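Local atomic coordinates of NAD-dependent epimerase/dehydratase (PDB entry 3R6D), a protein that probably binds NAD or a related dinucleotide through a Rossmann-type domain, as an epimerase or dehydratase would. Residues A[151-156]-A[203-208]; A[155-160]-A[178-183]. All blocks are in the same frame, centred on the assembly; numbering follows the deposited sequence.

Contact 1. Residues A[151-156]-A[203-208]; sequences ILRLTW and RTSIGV
Ile151 sets the pairing by using both of its backbone polar atoms: its N donates to the carbonyl O of Thr204 and its O accepts the N-H of Ile206, an almost linear bond (2.8 Å between Ile206 N and Ile151 O). Its CG2 methyl, anti to the backbone N, lies against the hydroxyl OG of Ser205, while the side chain reaches Leu142 of helix 129-144. Leu152 turns to the other face of the sheet, where its CD2 passes obliquely by CG2 of Val208 (4.2 Å); Ile189 and Ile192 of helix 182-193 cover it.

Residues 151-154 match 205-208 one to one, with both strands running the same way at 30°, and strand 102-108 pairs with the far edge of 148-158. This is the parallel, helix-flanked sheet of a Rossmann fold. Arg153 continues the ladder, its N bonding to Ile206 O and its O accepting from Val208 N. Its side chain reaches across the neighbouring strand, where the bend at chi3 (-77°) lays the guanidinium over the backbone at Gly207, and grips Ser205 side-on with two nitrogens. Arg153 NE reaches the hydroxyl OG of Ser205 (2.9 Å) at a bent 134°, and Arg153 NH2 meets the carbonyl O of Ser205 (2.9 Å) nearly straight. Both acceptors lie in the guanidinium plane, although NH2 stands above the plane of the carbonyl. One face rests on Gly207 N, 3.3 Å from Arg153 NH2 but, as two donors, not hydrogen-bonded, and NH1 forms a salt bridge with Glu114. Leu154 lies alongside Val208 and points the same way, its CD2 3.8 Å from CB of Val208. At Thr155 the ladder has ended: CG2 touches Val208 O (3.7 Å), and OG1 bonds to Asp177 O.

Contact 2. Residues A[155-160]-A[178-183]; sequences TWLYND and AQVSRE
Trp156, Leu157 and Tyr158 run parallel to Gln179, Val180 and Ser181 at 35°, joined by Val180 N to Trp156 O (3.0 Å), a weak bond from Tyr158 N to Val180 O, and Arg182 N to Tyr158 O (2.8 Å). The last ties the strand to the first turn of helix 182-193, which Ser181 N-caps through Ala184 N: a parallel strand running into a helix, as in Rossmann folds. Leu157 CD2 lies beside CG1 of Val180 (3.8 Å). Tyr158, its CG between backbone N and carbonyl carbon (chi1 70°), carries its ring over the backbone at Ser181, the plane turned 52° from the Gln179 amide; Glu210 bonds its OH and the Gln179 NE2. The extended Arg182 lays one guanidinium face on Leu157 CB and sends NH1, in that plane, to Asn159 OD1 (2.9 Å), above the amide plane. Replacing Arg182 with an alanine would probably leave Asn159 OD1 without this donor and uncover Leu157 CB. Glu183, bent at chi2, takes the Asp160 N-H on the syn side of OE1 (2.9 Å), out of the carboxylate plane. Two helix side chains thus hold the departing chain, and the bond to a backbone N-H probably favours a charged carboxylate.

In the fold
Contacts 1 and 2 succeed each other on strand 148-158, sharing Thr155 and Trp156, with centres about 13 Å apart. The former is almost wholly buried, its centre about 9 Å from the centre of the chain; that of the latter, only partly buried, lies about 13 Å out. Both are parallel pairings, yet the neighbour changes from strand 204-209 to strand 179-181 beyond Leu154. They meet where Val208 O packs on CG1 of Val180 (3.7 Å). Helix 182-193 serves both: it lies against leucines of 151-156, and its first turn joins 155-160. Continuous backbone bonding and a two-nitrogen grip of Arg153 on Ser205 mark contact 1, whereas shorter pairing and bonds from helix-borne side chains mark contact 2.

Contact 1. Residues A[151-156]-A[203-208]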
ATOM      1  N   ILE A 151      -0.416  -7.930  -1.114  1.00  7.47           N
ATOM      2  CA  ILE A 151       0.003  -7.246   0.101  1.00  7.70           C
ATOM      3  C   ILE A 151       1.466  -6.916  -0.057  1.00  7.81           C
ATOM      4  O   ILE A 151       2.260  -7.779  -0.461  1.00  8.77           O
ATOM      5  CB  ILE A 151      -0.274  -8.115   1.336  1.00  8.20           C
ATOM      6  CG1 ILE A 151      -1.806  -8.282   1.534  1.00  9.29           C
ATOM      7  CG2 ILE A 151       0.430  -7.526   2.566  1.00  9.01           C
ATOM      8  CD1 ILE A 151      -2.153  -9.384   2.508  1.00 12.15           C
ATOM      9  N   LEU A 152       1.855  -5.668   0.245  1.00  7.72           N
ATOM     10  CA  LEU A 152       3.264  -5.264   0.260  1.00  7.89           C
ATOM     11  C   LEU A 152       3.697  -5.143   1.698  1.00  7.27           C
ATOM     12  O   LEU A 152       3.206  -4.286   2.437  1.00  8.62           O
ATOM     13  CB  LEU A 152       3.446  -3.927  -0.515  1.00  8.91           C
ATOM     14  CG  LEU A 152       2.979  -4.012  -1.988  1.00  9.83           C
ATOM     15  CD1 LEU A 152       3.144  -2.619  -2.588  1.00 13.88           C
ATOM     16  CD2 LEU A 152       3.745  -5.051  -2.746  1.00 11.34           C
ATOM     17  N   ARG A 153       4.574  -6.049   2.135  1.00  7.34           N
ATOM     18  CA  ARG A 153       5.103  -6.031   3.493  1.00  7.37           C
ATOM     19  C   ARG A 153       6.309  -5.106   3.561  1.00  7.69           C
ATOM     20  O   ARG A 153       7.378  -5.459   3.067  1.00  9.12           O
ATOM     21  CB  ARG A 153       5.489  -7.440   3.956  1.00  8.01           C
ATOM     22  CG  ARG A 153       4.301  -8.374   4.130  1.00  8.42           C
ATOM     23  CD  ARG A 153       4.730  -9.796   4.412  1.00  8.61           C
ATOM     24  NE  ARG A 153       5.191 -10.480   3.214  1.00  9.21           N
ATOM     25  CZ  ARG A 153       6.411 -10.994   3.033  1.00  8.90           C
ATOM     26  NH1 ARG A 153       7.400 -10.757   3.911  1.00  9.68           N
ATOM     27  NH2 ARG A 153       6.667 -11.710   1.933  1.00  9.66           N
ATOM     28  N   LEU A 154       6.119  -3.906   4.117  1.00  7.98           N
ATOM     29  CA  LEU A 154       7.190  -2.903   4.098  1.00  8.23           C
ATOM     30  C   LEU A 154       8.000  -2.972   5.353  1.00  8.83           C
ATOM     31  O   LEU A 154       7.446  -3.056   6.453  1.00  9.18           O
ATOM     32  CB  LEU A 154       6.621  -1.496   3.937  1.00  9.08           C
ATOM     33  CG  LEU A 154       5.656  -1.295   2.749  1.00  9.05           C
ATOM     34  CD1 LEU A 154       5.330   0.176   2.596  1.00  9.93           C
ATOM     35  CD2 LEU A 154       6.258  -1.844   1.439  1.00  9.42           C
ATOM     36  N   THR A 155       9.331  -2.888   5.191  1.00  9.64           N
ATOM     37  CA  THR A 155      10.231  -2.673   6.314  1.00 10.38           C
ATOM     38  C   THR A 155      10.222  -1.162   6.680  1.00 10.53           C
ATOM     39  O   THR A 155       9.334  -0.443   6.230  1.00 11.47           O
ATOM     40  CB  THR A 155      11.580  -3.294   6.025  1.00 10.15           C
ATOM     41  OG1 THR A 155      12.388  -3.202   7.213  1.00 10.35           O
ATOM     42  CG2 THR A 155      12.296  -2.649   4.828  1.00 10.67           C
ATOM     43  N   TRP A 156      11.146  -0.726   7.537  1.00 10.48           N
ATOM     44  CA  TRP A 156      11.042   0.616   8.127  1.00 11.00           C
ATOM     45  C   TRP A 156      11.275   1.712   7.094  1.00 11.05           C
ATOM     46  O   TRP A 156      12.257   1.663   6.360  1.00 12.83           O
ATOM     47  CB  TRP A 156      12.065   0.718   9.271  1.00 11.27           C
ATOM     48  CG  TRP A 156      11.581  -0.049  10.494  1.00 12.30           C
ATOM     49  CD1 TRP A 156      11.818  -1.368  10.807  1.00 11.96           C
ATOM     50  CD2 TRP A 156      10.692   0.446  11.485  1.00 12.76           C
ATOM     51  NE1 TRP A 156      11.146  -1.709  11.958  1.00 13.57           N
ATOM     52  CE2 TRP A 156      10.436  -0.610  12.389  1.00 13.93           C
ATOM     53  CE3 TRP A 156      10.087   1.697  11.702  1.00 14.72           C
ATOM     54  CZ2 TRP A 156       9.609  -0.443  13.516  1.00 14.99           C
ATOM     55  CZ3 TRP A 156       9.274   1.868  12.825  1.00 16.76           C
ATOM     56  CH2 TRP A 156       9.049   0.805  13.730  1.00 16.05           C
ATOM     57  N   ARG A 203      -2.842 -12.669  -5.437  1.00 10.72           N
ATOM     58  CA  ARG A 203      -3.092 -13.240  -4.105  1.00 10.20           C
ATOM     59  C   ARG A 203      -1.779 -13.651  -3.468  1.00 10.41           C
ATOM     60  O   ARG A 203      -1.642 -14.762  -2.956  1.00 12.05           O
ATOM     61  CB  ARG A 203      -4.104 -14.378  -4.158  1.00 10.48           C
ATOM     62  CG  ARG A 203      -5.449 -13.891  -4.661  1.00 11.95           C
ATOM     63  CD  ARG A 203      -6.508 -14.996  -4.747  1.00 14.43           C
ATOM     64  NE  ARG A 203      -6.743 -15.711  -3.491  1.00 16.36           N
ATOM     65  CZ  ARG A 203      -7.501 -15.289  -2.469  1.00 16.28           C
ATOM     66  NH1 ARG A 203      -8.064 -14.094  -2.485  1.00 13.89           N
ATOM     67  NH2 ARG A 203      -7.674 -16.065  -1.389  1.00 17.45           N
ATOM     68  N   THR A 204      -0.850 -12.710  -3.404  1.00  9.96           N
ATOM     69  CA  THR A 204       0.409 -12.937  -2.729  1.00  9.97           C
ATOM     70  C   THR A 204       0.763 -11.760  -1.811  1.00  8.65           C
ATOM     71  O   THR A 204       0.201 -10.676  -1.916  1.00  9.60           O
ATOM     72  CB  THR A 204       1.539 -13.175  -3.737  1.00 10.68           C
ATOM     73  OG1 THR A 204       1.696 -11.991  -4.489  1.00 12.07           O
ATOM     74  CG2 THR A 204       1.256 -14.342  -4.654  1.00 14.24           C
ATOM     75  N   SER A 205       1.697 -12.024  -0.912  1.00  9.08           N
ATOM     76  CA  SER A 205       2.206 -11.057   0.038  1.00  8.74           C
ATOM     77  C   SER A 205       3.711 -10.978  -0.129  1.00  8.66           C
ATOM     78  O   SER A 205       4.429 -11.952   0.135  1.00 10.36           O
ATOM     79  CB  SER A 205       1.893 -11.521   1.437  1.00  9.61           C
ATOM     80  OG  SER A 205       2.442 -10.576   2.337  1.00 10.20           O
ATOM     81  N   ILE A 206       4.178  -9.818  -0.589  1.00  9.13           N
ATOM     82  CA  ILE A 206       5.553  -9.656  -1.066  1.00  9.88           C
ATOM     83  C   ILE A 206       6.234  -8.584  -0.206  1.00  8.38           C
ATOM     84  O   ILE A 206       5.699  -7.485  -0.050  1.00  9.38           O
ATOM     85  CB  ILE A 206       5.533  -9.225  -2.569  1.00 10.99           C
ATOM     86  CG1 ILE A 206       4.767 -10.244  -3.433  1.00 13.72           C
ATOM     87  CG2 ILE A 206       6.949  -9.046  -3.135  1.00 13.98           C
ATOM     88  CD1 ILE A 206       5.202 -11.686  -3.283  1.00 18.74           C
ATOM     89  N   GLY A 207       7.421  -8.888   0.330  1.00  8.52           N
ATOM     90  CA  GLY A 207       8.181  -7.882   1.071  1.00  9.32           C
ATOM     91  C   GLY A 207       8.880  -6.918   0.118  1.00  9.44           C
ATOM     92  O   GLY A 207       9.236  -7.297  -1.013  1.00 10.24           O
ATOM     93  N   VAL A 208       9.081  -5.685   0.570  1.00  8.70           N
ATOM     94  CA  VAL A 208       9.784  -4.673  -0.229  1.00  9.55           C
ATOM     95  C   VAL A 208      10.858  -4.071   0.678  1.00  9.40           C
ATOM     96  O   VAL A 208      10.533  -3.495   1.723  1.00  9.79           O
ATOM     97  CB  VAL A 208       8.828  -3.573  -0.759  1.00  9.30           C
ATOM     98  CG1 VAL A 208       9.588  -2.697  -1.741  1.00 11.37           C
ATOM     99  CG2 VAL A 208       7.618  -4.159  -1.473  1.00 10.79           C
TER

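Contact 2. Residues A[155-160]-A[178-183]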
ATOM      1  N   THR A 155       9.331  -2.888   5.191  1.00  9.64           N
ATOM      2  CA  THR A 155      10.231  -2.673   6.314  1.00 10.38           C
ATOM      3  C   THR A 155      10.222  -1.162   6.680  1.00 10.53           C
ATOM      4  O   THR A 155       9.334  -0.443   6.230  1.00 11.47           O
ATOM      5  CB  THR A 155      11.580  -3.294   6.025  1.00 10.15           C
ATOM      6  OG1 THR A 155      12.388  -3.202   7.213  1.00 10.35           O
ATOM      7  CG2 THR A 155      12.296  -2.649   4.828  1.00 10.67           C
ATOM      8  N   TRP A 156      11.146  -0.726   7.537  1.00 10.48           N
ATOM      9  CA  TRP A 156      11.042   0.616   8.127  1.00 11.00           C
ATOM     10  C   TRP A 156      11.275   1.712   7.094  1.00 11.05           C
ATOM     11  O   TRP A 156      12.257   1.663   6.360  1.00 12.83           O
ATOM     12  CB  TRP A 156      12.065   0.718   9.271  1.00 11.27           C
ATOM     13  CG  TRP A 156      11.581  -0.049  10.494  1.00 12.30           C
ATOM     14  CD1 TRP A 156      11.818  -1.368  10.807  1.00 11.96           C
ATOM     15  CD2 TRP A 156      10.692   0.446  11.485  1.00 12.76           C
ATOM     16  NE1 TRP A 156      11.146  -1.709  11.958  1.00 13.57           N
ATOM     17  CE2 TRP A 156      10.436  -0.610  12.389  1.00 13.93           C
ATOM     18  CE3 TRP A 156      10.087   1.697  11.702  1.00 14.72           C
ATOM     19  CZ2 TRP A 156       9.609  -0.443  13.516  1.00 14.99           C
ATOM     20  CZ3 TRP A 156       9.274   1.868  12.825  1.00 16.76           C
ATOM     21  CH2 TRP A 156       9.049   0.805  13.730  1.00 16.05           C
ATOM     22  N   LEU A 157      10.380   2.689   7.057  1.00 10.88           N
ATOM     23  CA  LEU A 157      10.358   3.667   5.966  1.00 11.86           C
ATOM     24  C   LEU A 157      11.146   4.936   6.263  1.00 12.36           C
ATOM     25  O   LEU A 157      11.251   5.379   7.397  1.00 14.29           O
ATOM     26  CB  LEU A 157       8.930   4.083   5.657  1.00 11.70           C
ATOM     27  CG  LEU A 157       8.041   2.963   5.138  1.00 11.55           C
ATOM     28  CD1 LEU A 157       6.558   3.393   5.120  1.00 13.24           C
ATOM     29  CD2 LEU A 157       8.477   2.551   3.713  1.00 12.43           C
ATOM     30  N   TYR A 158      11.678   5.546   5.210  1.00 13.07           N
ATOM     31  CA  TYR A 158      12.271   6.862   5.299  1.00 13.75           C
ATOM     32  C   TYR A 158      12.136   7.503   3.908  1.00 14.11           C
ATOM     33  O   TYR A 158      11.726   6.839   2.949  1.00 14.67           O
ATOM     34  CB  TYR A 158      13.722   6.767   5.805  1.00 15.38           C
ATOM     35  CG  TYR A 158      14.722   6.162   4.834  1.00 14.24           C
ATOM     36  CD1 TYR A 158      15.655   6.971   4.189  1.00 18.18           C
ATOM     37  CD2 TYR A 158      14.732   4.790   4.551  1.00 15.21           C
ATOM     38  CE1 TYR A 158      16.581   6.442   3.311  1.00 18.83           C
ATOM     39  CE2 TYR A 158      15.660   4.243   3.663  1.00 14.06           C
ATOM     40  CZ  TYR A 158      16.603   5.075   3.059  1.00 16.57           C
ATOM     41  OH  TYR A 158      17.548   4.540   2.195  1.00 18.25           O
ATOM     42  N   ASN A 159      12.476   8.786   3.824  1.00 16.38           N
ATOM     43  CA  ASN A 159      12.394   9.525   2.574  1.00 18.52           C
ATOM     44  C   ASN A 159      13.752   9.871   2.048  1.00 20.17           C
ATOM     45  O   ASN A 159      14.559  10.473   2.762  1.00 20.62           O
ATOM     46  CB  ASN A 159      11.593  10.818   2.760  1.00 19.08           C
ATOM     47  CG  ASN A 159      10.164  10.549   3.154  1.00 18.72           C
ATOM     48  OD1 ASN A 159       9.569   9.561   2.721  1.00 17.84           O
ATOM     49  ND2 ASN A 159       9.593  11.419   3.963  1.00 20.48           N
ATOM     50  N   ASP A 160      13.995   9.568   0.781  1.00 21.76           N
ATOM     51  CA  ASP A 160      15.231   9.979   0.115  1.00 25.16           C
ATOM     52  C   ASP A 160      15.055   9.802  -1.388  1.00 27.31           C
ATOM     53  O   ASP A 160      15.031   8.658  -1.866  1.00 24.70           O
ATOM     54  CB  ASP A 160      16.400   9.142   0.628  1.00 25.37           C
ATOM     55  CG  ASP A 160      17.716   9.601   0.085  1.00 27.49           C
ATOM     56  OD1 ASP A 160      17.686  10.335  -0.914  1.00 27.41           O
ATOM     57  OD2 ASP A 160      18.754   9.217   0.649  1.00 29.18           O
ATOM     58  N   ALA A 178      16.552  -3.803   6.779  1.00 11.07           N
ATOM     59  CA  ALA A 178      16.063  -3.041   7.915  1.00 11.15           C
ATOM     60  C   ALA A 178      15.358  -1.762   7.512  1.00 10.23           C
ATOM     61  O   ALA A 178      14.765  -1.096   8.378  1.00 10.90           O
ATOM     62  CB  ALA A 178      17.199  -2.724   8.874  1.00 11.70           C
ATOM     63  N   GLN A 179      15.393  -1.404   6.216  1.00 10.40           N
ATOM     64  CA  GLN A 179      14.794  -0.143   5.789  1.00 10.68           C
ATOM     65  C   GLN A 179      14.484  -0.173   4.316  1.00 10.51           C
ATOM     66  O   GLN A 179      15.008  -1.015   3.576  1.00 10.91           O
ATOM     67  CB  GLN A 179      15.728   1.033   6.082  1.00 11.18           C
ATOM     68  CG  GLN A 179      17.010   0.945   5.249  1.00 12.14           C
ATOM     69  CD  GLN A 179      18.071   1.903   5.711  1.00 17.04           C
ATOM     70  OE1 GLN A 179      18.162   2.206   6.903  1.00 21.53           O
ATOM     71  NE2 GLN A 179      18.873   2.417   4.774  1.00 16.70           N
ATOM     72  N   VAL A 180      13.649   0.776   3.889  1.00 10.10           N
ATOM     73  CA  VAL A 180      13.378   0.994   2.473  1.00 10.89           C
ATOM     74  C   VAL A 180      12.815   2.420   2.362  1.00 11.02           C
ATOM     75  O   VAL A 180      12.095   2.891   3.244  1.00 11.97           O
ATOM     76  CB  VAL A 180      12.407  -0.083   1.903  1.00 10.48           C
ATOM     77  CG1 VAL A 180      11.021   0.060   2.500  1.00 11.78           C
ATOM     78  CG2 VAL A 180      12.331   0.000   0.375  1.00 11.77           C
ATOM     79  N   SER A 181      13.153   3.105   1.280  1.00 11.76           N
ATOM     80  CA  SER A 181      12.625   4.454   1.087  1.00 12.41           C
ATOM     81  C   SER A 181      11.196   4.423   0.546  1.00 11.16           C
ATOM     82  O   SER A 181      10.786   3.493  -0.167  1.00 11.72           O
ATOM     83  CB  SER A 181      13.505   5.304   0.181  1.00 13.48           C
ATOM     84  OG  SER A 181      13.301   4.934  -1.166  1.00 14.04           O
ATOM     85  N   ARG A 182      10.438   5.470   0.852  1.00 12.16           N
ATOM     86  CA  ARG A 182       9.097   5.584   0.280  1.00 11.11           C
ATOM     87  C   ARG A 182       9.175   5.692  -1.249  1.00 11.51           C
ATOM     88  O   ARG A 182       8.315   5.167  -1.962  1.00 11.42           O
ATOM     89  CB  ARG A 182       8.315   6.761   0.893  1.00 11.81           C
ATOM     90  CG  ARG A 182       7.997   6.540   2.379  1.00 12.47           C
ATOM     91  CD  ARG A 182       7.038   7.551   2.924  1.00 13.05           C
ATOM     92  NE  ARG A 182       6.702   7.295   4.319  1.00 13.85           N
ATOM     93  CZ  ARG A 182       7.487   7.603   5.349  1.00 15.53           C
ATOM     94  NH1 ARG A 182       8.663   8.181   5.145  1.00 16.48           N
ATOM     95  NH2 ARG A 182       7.092   7.308   6.595  1.00 17.67           N
ATOM     96  N   GLU A 183      10.218   6.354  -1.750  1.00 12.36           N
ATOM     97  CA  GLU A 183      10.402   6.459  -3.200  1.00 13.30           C
ATOM     98  C   GLU A 183      10.625   5.105  -3.874  1.00 12.43           C
ATOM     99  O   GLU A 183      10.059   4.852  -4.961  1.00 12.62           O
ATOM    100  CB  GLU A 183      11.534   7.450  -3.501  1.00 15.78           C
ATOM    101  CG  GLU A 183      11.238   8.912  -3.148  1.00 16.48           C
ATOM    102  CD  GLU A 183      11.649   9.323  -1.737  1.00 18.48           C
ATOM    103  OE1 GLU A 183      11.883   8.448  -0.854  1.00 16.46           O
ATOM    104  OE2 GLU A 183      11.732  10.556  -1.501  1.00 21.67           O
TER